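Local coordinates for protein Non-ribosomal peptide synthetase (Methanobrevibacter ruminantium, PDB 6VTJ) that forms the carrier-protein and reductase end of an archaeal non-ribosomal peptide synthetase, probably releasing the phosphopantetheine-tethered peptide by NAD(P)H-dependent reduction, at residues A[97-110]-A[294-308]. Residues are numbered along the deposited sequence; the frame is centred on the assembly and turned at random.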
ATOM      1  N   ILE A  97       5.918  21.074   3.413  1.00 34.20           N
ATOM      2  CA  ILE A  97       4.480  20.865   3.563  1.00 41.02           C
ATOM      3  C   ILE A  97       4.185  20.098   4.852  1.00 35.47           C
ATOM      4  O   ILE A  97       3.253  20.433   5.590  1.00 35.58           O
ATOM      5  CB  ILE A  97       3.916  20.157   2.312  1.00 35.15           C
ATOM      6  CG1 ILE A  97       4.013  21.099   1.115  1.00 34.61           C
ATOM      7  CG2 ILE A  97       2.471  19.778   2.508  1.00 31.76           C
ATOM      8  CD1 ILE A  97       3.775  20.420  -0.206  1.00 35.68           C
ATOM      9  N   ILE A  98       5.012  19.099   5.172  1.00 38.19           N
ATOM     10  CA  ILE A  98       4.772  18.275   6.351  1.00 36.23           C
ATOM     11  C   ILE A  98       4.972  19.090   7.624  1.00 39.46           C
ATOM     12  O   ILE A  98       4.128  19.077   8.531  1.00 36.86           O
ATOM     13  CB  ILE A  98       5.685  17.039   6.321  1.00 37.49           C
ATOM     14  CG1 ILE A  98       5.121  15.992   5.359  1.00 33.84           C
ATOM     15  CG2 ILE A  98       5.849  16.455   7.710  1.00 34.67           C
ATOM     16  CD1 ILE A  98       6.193  15.106   4.771  1.00 38.48           C
ATOM     17  N   LYS A  99       6.085  19.830   7.701  1.00 40.11           N
ATOM     18  CA  LYS A  99       6.450  20.519   8.934  1.00 39.36           C
ATOM     19  C   LYS A  99       5.756  21.868   9.111  1.00 39.67           C
ATOM     20  O   LYS A  99       5.681  22.360  10.241  1.00 41.64           O
ATOM     21  CB  LYS A  99       7.967  20.709   8.994  1.00 37.00           C
ATOM     22  CG  LYS A  99       8.740  19.412   9.159  1.00 41.17           C
ATOM     23  CD  LYS A  99      10.226  19.651   8.990  1.00 43.64           C
ATOM     24  CE  LYS A  99      11.040  18.399   9.283  1.00 50.54           C
ATOM     25  NZ  LYS A  99      12.376  18.440   8.606  1.00 51.56           N
ATOM     26  N   ASN A 100       5.242  22.473   8.041  1.00 38.49           N
ATOM     27  CA  ASN A 100       4.628  23.800   8.139  1.00 39.58           C
ATOM     28  C   ASN A 100       3.148  23.626   8.463  1.00 38.84           C
ATOM     29  O   ASN A 100       2.261  23.808   7.627  1.00 37.34           O
ATOM     30  CB  ASN A 100       4.828  24.593   6.854  1.00 39.97           C
ATOM     31  CG  ASN A 100       4.101  25.917   6.880  1.00 41.45           C
ATOM     32  OD1 ASN A 100       4.210  26.679   7.851  1.00 42.42           O
ATOM     33  ND2 ASN A 100       3.329  26.194   5.826  1.00 36.84           N
ATOM     34  N   TYR A 101       2.882  23.281   9.717  1.00 39.47           N
ATOM     35  CA  TYR A 101       1.539  22.885  10.108  1.00 38.03           C
ATOM     36  C   TYR A 101       1.466  22.890  11.620  1.00 35.51           C
ATOM     37  O   TYR A 101       2.436  22.534  12.299  1.00 38.09           O
ATOM     38  CB  TYR A 101       1.187  21.492   9.557  1.00 37.31           C
ATOM     39  CG  TYR A 101      -0.304  21.202   9.477  1.00 37.50           C
ATOM     40  CD1 TYR A 101      -1.037  21.531   8.342  1.00 37.11           C
ATOM     41  CD2 TYR A 101      -0.963  20.582  10.519  1.00 34.51           C
ATOM     42  CE1 TYR A 101      -2.391  21.256   8.258  1.00 39.42           C
ATOM     43  CE2 TYR A 101      -2.325  20.308  10.449  1.00 36.85           C
ATOM     44  CZ  TYR A 101      -3.031  20.650   9.318  1.00 35.31           C
ATOM     45  OH  TYR A 101      -4.376  20.382   9.244  1.00 39.19           O
ATOM     46  N   ASN A 102       0.320  23.307  12.132  1.00 39.36           N
ATOM     47  CA  ASN A 102       0.022  23.267  13.555  1.00 39.57           C
ATOM     48  C   ASN A 102      -0.837  22.029  13.816  1.00 34.84           C
ATOM     49  O   ASN A 102      -2.016  22.000  13.461  1.00 34.91           O
ATOM     50  CB  ASN A 102      -0.690  24.551  13.978  1.00 41.94           C
ATOM     51  CG  ASN A 102      -0.728  24.724  15.481  1.00 50.52           C
ATOM     52  OD1 ASN A 102      -0.867  23.746  16.226  1.00 46.58           O
ATOM     53  ND2 ASN A 102      -0.623  25.970  15.941  1.00 47.36           N
ATOM     54  N   TYR A 103      -0.251  21.010  14.435  1.00 34.13           N
ATOM     55  CA  TYR A 103      -0.958  19.758  14.689  1.00 35.06           C
ATOM     56  C   TYR A 103      -1.740  19.756  16.003  1.00 37.62           C
ATOM     57  O   TYR A 103      -2.167  18.691  16.444  1.00 42.77           O
ATOM     58  CB  TYR A 103       0.028  18.585  14.671  1.00 30.90           C
ATOM     59  CG  TYR A 103       0.610  18.309  13.297  1.00 34.85           C
ATOM     60  CD1 TYR A 103      -0.045  17.471  12.397  1.00 32.02           C
ATOM     61  CD2 TYR A 103       1.806  18.889  12.896  1.00 34.31           C
ATOM     62  CE1 TYR A 103       0.481  17.213  11.137  1.00 31.61           C
ATOM     63  CE2 TYR A 103       2.339  18.643  11.621  1.00 34.96           C
ATOM     64  CZ  TYR A 103       1.667  17.802  10.752  1.00 34.62           C
ATOM     65  OH  TYR A 103       2.179  17.554   9.498  1.00 31.96           O
ATOM     66  N   GLY A 104      -1.948  20.915  16.631  1.00 37.83           N
ATOM     67  CA  GLY A 104      -2.586  20.925  17.939  1.00 36.75           C
ATOM     68  C   GLY A 104      -4.005  20.390  17.920  1.00 39.15           C
ATOM     69  O   GLY A 104      -4.363  19.514  18.715  1.00 38.25           O
ATOM     70  N   GLU A 105      -4.836  20.906  17.006  1.00 37.55           N
ATOM     71  CA  GLU A 105      -6.250  20.535  16.988  1.00 34.78           C
ATOM     72  C   GLU A 105      -6.451  19.068  16.603  1.00 37.95           C
ATOM     73  O   GLU A 105      -7.298  18.363  17.185  1.00 33.52           O
ATOM     74  CB  GLU A 105      -7.005  21.442  16.021  1.00 40.28           C
ATOM     75  CG  GLU A 105      -7.253  22.842  16.549  1.00 46.52           C
ATOM     76  CD  GLU A 105      -8.314  23.573  15.751  1.00 57.64           C
ATOM     77  OE1 GLU A 105      -7.949  24.378  14.861  1.00 61.61           O
ATOM     78  OE2 GLU A 105      -9.517  23.336  16.010  1.00 63.46           O
ATOM     79  N   ILE A 106      -5.703  18.602  15.607  1.00 34.78           N
ATOM     80  CA  ILE A 106      -5.740  17.189  15.247  1.00 35.19           C
ATOM     81  C   ILE A 106      -5.378  16.323  16.451  1.00 32.23           C
ATOM     82  O   ILE A 106      -6.060  15.341  16.745  1.00 36.28           O
ATOM     83  CB  ILE A 106      -4.808  16.926  14.050  1.00 32.32           C
ATOM     84  CG1 ILE A 106      -5.484  17.364  12.760  1.00 28.80           C
ATOM     85  CG2 ILE A 106      -4.402  15.474  13.999  1.00 33.33           C
ATOM     86  CD1 ILE A 106      -4.644  17.161  11.539  1.00 31.38           C
ATOM     87  N   ASN A 107      -4.298  16.680  17.163  1.00 30.33           N
ATOM     88  CA  ASN A 107      -3.843  15.881  18.300  1.00 30.74           C
ATOM     89  C   ASN A 107      -4.887  15.853  19.412  1.00 36.01           C
ATOM     90  O   ASN A 107      -5.087  14.820  20.078  1.00 34.29           O
ATOM     91  CB  ASN A 107      -2.509  16.426  18.819  1.00 30.88           C
ATOM     92  CG  ASN A 107      -1.338  16.011  17.948  1.00 39.07           C
ATOM     93  OD1 ASN A 107      -1.436  15.016  17.232  1.00 39.56           O
ATOM     94  ND2 ASN A 107      -0.222  16.757  18.008  1.00 35.51           N
ATOM     95  N   GLU A 108      -5.575  16.979  19.616  1.00 34.46           N
ATOM     96  CA  GLU A 108      -6.667  17.014  20.582  1.00 36.81           C
ATOM     97  C   GLU A 108      -7.779  16.048  20.188  1.00 35.11           C
ATOM     98  O   GLU A 108      -8.338  15.349  21.044  1.00 36.58           O
ATOM     99  CB  GLU A 108      -7.207  18.441  20.712  1.00 37.49           C
ATOM    100  CG  GLU A 108      -6.647  19.206  21.905  1.00 43.74           C
ATOM    101  N   LEU A 109      -8.127  16.005  18.901  1.00 31.77           N
ATOM    102  CA  LEU A 109      -9.139  15.046  18.465  1.00 34.52           C
ATOM    103  C   LEU A 109      -8.648  13.618  18.667  1.00 34.99           C
ATOM    104  O   LEU A 109      -9.391  12.753  19.145  1.00 38.01           O
ATOM    105  CB  LEU A 109      -9.491  15.265  16.994  1.00 35.97           C
ATOM    106  CG  LEU A 109     -10.522  16.299  16.563  1.00 40.00           C
ATOM    107  CD1 LEU A 109     -10.980  15.975  15.148  1.00 36.40           C
ATOM    108  CD2 LEU A 109     -11.703  16.363  17.523  1.00 33.25           C
ATOM    109  N   LEU A 110      -7.392  13.361  18.301  1.00 32.80           N
ATOM    110  CA  LEU A 110      -6.811  12.035  18.463  1.00 31.94           C
ATOM    111  C   LEU A 110      -6.913  11.567  19.911  1.00 35.40           C
ATOM    112  O   LEU A 110      -7.148  10.378  20.169  1.00 31.66           O
ATOM    113  CB  LEU A 110      -5.354  12.039  17.981  1.00 29.90           C
ATOM    114  CG  LEU A 110      -5.201  12.156  16.462  1.00 28.83           C
ATOM    115  CD1 LEU A 110      -3.738  12.200  15.989  1.00 29.06           C
ATOM    116  CD2 LEU A 110      -5.973  11.030  15.764  1.00 27.42           C
ATOM    117  N   CYS A 294       4.347   9.142   2.221  1.00 25.71           N
ATOM    118  CA  CYS A 294       4.129  10.575   2.362  1.00 27.40           C
ATOM    119  C   CYS A 294       2.744  10.979   1.879  1.00 25.88           C
ATOM    120  O   CYS A 294       2.044  11.744   2.553  1.00 25.88           O
ATOM    121  CB  CYS A 294       5.218  11.356   1.615  1.00 28.50           C
ATOM    122  SG  CYS A 294       4.954  13.134   1.636  1.00 36.43           S
ATOM    123  N   SER A 295       2.348  10.519   0.687  1.00 30.77           N
ATOM    124  CA  SER A 295       1.017  10.851   0.181  1.00 26.59           C
ATOM    125  C   SER A 295      -0.084  10.338   1.114  1.00 27.91           C
ATOM    126  O   SER A 295      -1.085  11.031   1.345  1.00 25.88           O
ATOM    127  CB  SER A 295       0.821  10.305  -1.241  1.00 28.11           C
ATOM    128  OG  SER A 295       0.825   8.874  -1.303  1.00 28.02           O
ATOM    129  N   LYS A 296       0.068   9.125   1.655  1.00 26.82           N
ATOM    130  CA  LYS A 296      -0.969   8.637   2.563  1.00 25.13           C
ATOM    131  C   LYS A 296      -1.013   9.477   3.843  1.00 25.71           C
ATOM    132  O   LYS A 296      -2.096   9.762   4.379  1.00 26.51           O
ATOM    133  CB  LYS A 296      -0.735   7.163   2.884  1.00 26.84           C
ATOM    134  CG  LYS A 296      -0.845   6.226   1.687  1.00 25.63           C
ATOM    135  CD  LYS A 296      -2.206   6.300   1.008  1.00 27.35           C
ATOM    136  CE  LYS A 296      -3.301   5.696   1.864  1.00 25.76           C
ATOM    137  NZ  LYS A 296      -4.522   5.508   1.053  1.00 26.67           N
ATOM    138  N   PHE A 297       0.156   9.885   4.345  1.00 25.41           N
ATOM    139  CA  PHE A 297       0.195  10.738   5.525  1.00 26.74           C
ATOM    140  C   PHE A 297      -0.513  12.064   5.269  1.00 29.29           C
ATOM    141  O   PHE A 297      -1.274  12.549   6.123  1.00 28.69           O
ATOM    142  CB  PHE A 297       1.647  10.979   5.949  1.00 27.10           C
ATOM    143  CG  PHE A 297       1.801  12.070   6.976  1.00 30.54           C
ATOM    144  CD1 PHE A 297       1.987  13.403   6.584  1.00 27.45           C
ATOM    145  CD2 PHE A 297       1.754  11.773   8.331  1.00 25.21           C
ATOM    146  CE1 PHE A 297       2.109  14.418   7.527  1.00 30.08           C
ATOM    147  CE2 PHE A 297       1.887  12.784   9.284  1.00 29.77           C
ATOM    148  CZ  PHE A 297       2.068  14.116   8.876  1.00 32.53           C
ATOM    149  N   LEU A 298      -0.252  12.679   4.110  1.00 28.14           N
ATOM    150  CA  LEU A 298      -0.896  13.955   3.786  1.00 28.80           C
ATOM    151  C   LEU A 298      -2.402  13.777   3.659  1.00 29.41           C
ATOM    152  O   LEU A 298      -3.184  14.648   4.067  1.00 29.12           O
ATOM    153  CB  LEU A 298      -0.301  14.528   2.491  1.00 29.11           C
ATOM    154  CG  LEU A 298       1.171  14.976   2.557  1.00 31.33           C
ATOM    155  CD1 LEU A 298       1.703  15.390   1.178  1.00 29.54           C
ATOM    156  CD2 LEU A 298       1.347  16.115   3.571  1.00 31.77           C
ATOM    157  N   ALA A 299      -2.833  12.639   3.120  1.00 25.22           N
ATOM    158  CA  ALA A 299      -4.260  12.358   3.076  1.00 27.03           C
ATOM    159  C   ALA A 299      -4.859  12.241   4.481  1.00 28.74           C
ATOM    160  O   ALA A 299      -5.933  12.795   4.754  1.00 30.04           O
ATOM    161  CB  ALA A 299      -4.490  11.092   2.265  1.00 26.23           C
ATOM    162  N   GLU A 300      -4.177  11.530   5.386  1.00 29.15           N
ATOM    163  CA  GLU A 300      -4.662  11.404   6.757  1.00 27.14           C
ATOM    164  C   GLU A 300      -4.812  12.771   7.397  1.00 27.12           C
ATOM    165  O   GLU A 300      -5.805  13.048   8.077  1.00 29.10           O
ATOM    166  CB  GLU A 300      -3.711  10.533   7.589  1.00 30.49           C
ATOM    167  CG  GLU A 300      -3.883   9.015   7.389  1.00 32.61           C
ATOM    168  CD  GLU A 300      -3.233   8.167   8.483  1.00 28.11           C
ATOM    169  OE1 GLU A 300      -2.968   8.695   9.581  1.00 32.46           O
ATOM    170  OE2 GLU A 300      -3.009   6.956   8.254  1.00 28.49           O
ATOM    171  N   ARG A 301      -3.808  13.628   7.218  1.00 29.26           N
ATOM    172  CA  ARG A 301      -3.872  14.968   7.799  1.00 28.42           C
ATOM    173  C   ARG A 301      -5.030  15.775   7.223  1.00 28.81           C
ATOM    174  O   ARG A 301      -5.697  16.512   7.954  1.00 31.50           O
ATOM    175  CB  ARG A 301      -2.557  15.702   7.576  1.00 34.21           C
ATOM    176  CG  ARG A 301      -2.438  17.005   8.348  1.00 30.96           C
ATOM    177  CD  ARG A 301      -1.059  17.610   8.131  1.00 35.32           C
ATOM    178  NE  ARG A 301      -0.950  18.225   6.816  1.00 38.44           N
ATOM    179  CZ  ARG A 301       0.123  18.873   6.375  1.00 39.39           C
ATOM    180  NH1 ARG A 301       1.209  18.985   7.136  1.00 37.33           N
ATOM    181  NH2 ARG A 301       0.108  19.407   5.160  1.00 39.26           N
ATOM    182  N   ALA A 302      -5.295  15.652   5.919  1.00 29.02           N
ATOM    183  CA  ALA A 302      -6.460  16.335   5.356  1.00 28.69           C
ATOM    184  C   ALA A 302      -7.761  15.826   5.977  1.00 32.57           C
ATOM    185  O   ALA A 302      -8.685  16.615   6.276  1.00 31.19           O
ATOM    186  CB  ALA A 302      -6.486  16.164   3.840  1.00 24.82           C
ATOM    187  N   VAL A 303      -7.856  14.507   6.173  1.00 26.92           N
ATOM    188  CA  VAL A 303      -9.080  13.927   6.712  1.00 26.46           C
ATOM    189  C   VAL A 303      -9.316  14.436   8.132  1.00 29.42           C
ATOM    190  O   VAL A 303     -10.414  14.899   8.478  1.00 29.28           O
ATOM    191  CB  VAL A 303      -9.009  12.392   6.657  1.00 27.23           C
ATOM    192  CG1 VAL A 303     -10.151  11.787   7.455  1.00 25.76           C
ATOM    193  CG2 VAL A 303      -9.021  11.890   5.210  1.00 24.08           C
ATOM    194  N   LEU A 304      -8.270  14.400   8.965  1.00 27.86           N
ATOM    195  CA  LEU A 304      -8.408  14.860  10.348  1.00 29.78           C
ATOM    196  C   LEU A 304      -8.625  16.379  10.436  1.00 32.29           C
ATOM    197  O   LEU A 304      -9.342  16.852  11.329  1.00 28.10           O
ATOM    198  CB  LEU A 304      -7.184  14.429  11.159  1.00 24.86           C
ATOM    199  CG  LEU A 304      -7.086  12.918  11.432  1.00 25.34           C
ATOM    200  CD1 LEU A 304      -5.711  12.486  11.958  1.00 21.55           C
ATOM    201  CD2 LEU A 304      -8.171  12.496  12.413  1.00 25.21           C
ATOM    202  N   GLN A 305      -8.017  17.161   9.533  1.00 29.46           N
ATOM    203  CA  GLN A 305      -8.327  18.585   9.449  1.00 30.41           C
ATOM    204  C   GLN A 305      -9.824  18.823   9.241  1.00 30.50           C
ATOM    205  O   GLN A 305     -10.463  19.592   9.985  1.00 31.63           O
ATOM    206  CB  GLN A 305      -7.520  19.199   8.310  1.00 31.19           C
ATOM    207  CG  GLN A 305      -7.644  20.708   8.181  1.00 31.57           C
ATOM    208  CD  GLN A 305      -6.780  21.231   7.054  1.00 40.16           C
ATOM    209  OE1 GLN A 305      -5.561  21.048   7.057  1.00 36.96           O
ATOM    210  NE2 GLN A 305      -7.410  21.856   6.064  1.00 40.73           N
ATOM    211  N   ALA A 306     -10.398  18.181   8.211  1.00 30.84           N
ATOM    212  CA  ALA A 306     -11.841  18.302   7.984  1.00 32.48           C
ATOM    213  C   ALA A 306     -12.629  17.896   9.224  1.00 34.96           C
ATOM    214  O   ALA A 306     -13.694  18.465   9.506  1.00 31.66           O
ATOM    215  CB  ALA A 306     -12.281  17.448   6.799  1.00 29.67           C
ATOM    216  N   ALA A 307     -12.129  16.897   9.962  1.00 31.77           N
ATOM    217  CA  ALA A 307     -12.779  16.526  11.216  1.00 33.03           C
ATOM    218  C   ALA A 307     -12.729  17.660  12.228  1.00 34.09           C
ATOM    219  O   ALA A 307     -13.695  17.878  12.966  1.00 34.34           O
ATOM    220  CB  ALA A 307     -12.137  15.273  11.806  1.00 32.90           C
ATOM    221  N   THR A 308     -11.604  18.386  12.296  1.00 36.33           N
ATOM    222  CA  THR A 308     -11.531  19.527  13.211  1.00 36.25           C
ATOM    223  C   THR A 308     -12.513  20.603  12.811  1.00 36.17           C
ATOM    224  O   THR A 308     -12.839  21.461  13.630  1.00 42.28           O
ATOM    225  CB  THR A 308     -10.138  20.167  13.280  1.00 39.14           C
ATOM    226  OG1 THR A 308      -9.867  20.889  12.068  1.00 38.16           O
ATOM    227  CG2 THR A 308      -9.062  19.137  13.519  1.00 37.70           C
TER
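Ile-106 and Leu-304 mark where helix 104-110 crosses helix 294-308, the axes of these segments 9.3 Å apart at closest approach and at 81° to one another, while residues 97-103 lead up to this crossing from the earlier turns of the second helix. Arg-301 is the hub. With its CG opposite the backbone N (chi1 -170°) and the chain bent at chi3, its guanidinium lies flat on the Tyr-101 ring, an off-centre cation-pi stack with planes 9° apart. Its CD sits over the centre of the same ring, 3.6 Å from the centroid, as a CH-pi contact. Leu-298 CD2 touches the other guanidinium face near its rim. At the edge, NH1 donates to Ile-97 O at 2.9 Å and to Tyr-103 OH, also at 2.9 Å; NH2 adds a weak bond to Ile-97 O. Tyr-103 OH in turn donates a hydrogen bond to Ile-98 O, 2.7 Å away, so the end of helix 94-99 is tied to helix 294-308 both directly and through this phenol. A leucine in place of Arg-301 would probably strip Ile-97 O of its side-chain donors and leave Tyr-101 without its cationic stacking partner. Tyr-101 OH donates to a lone pair of Gln-305 OE1 (2.6 Å). Beyond, Ile-106 is a knob among Arg-301, Leu-304, Gln-305 and Thr-308, with CD1 3.7 Å from Leu-304 CB; Leu-109 CD1 rests on Ala-307 CB at 3.6 Å. Helix 291-308 backs onto strands 252-258 and 313-322, parallel neighbours in the sheet, so this is outer packing on a Rossmann-like beta-alpha-beta crossover, where the segment preceding strand 129-132 covers the connecting helix.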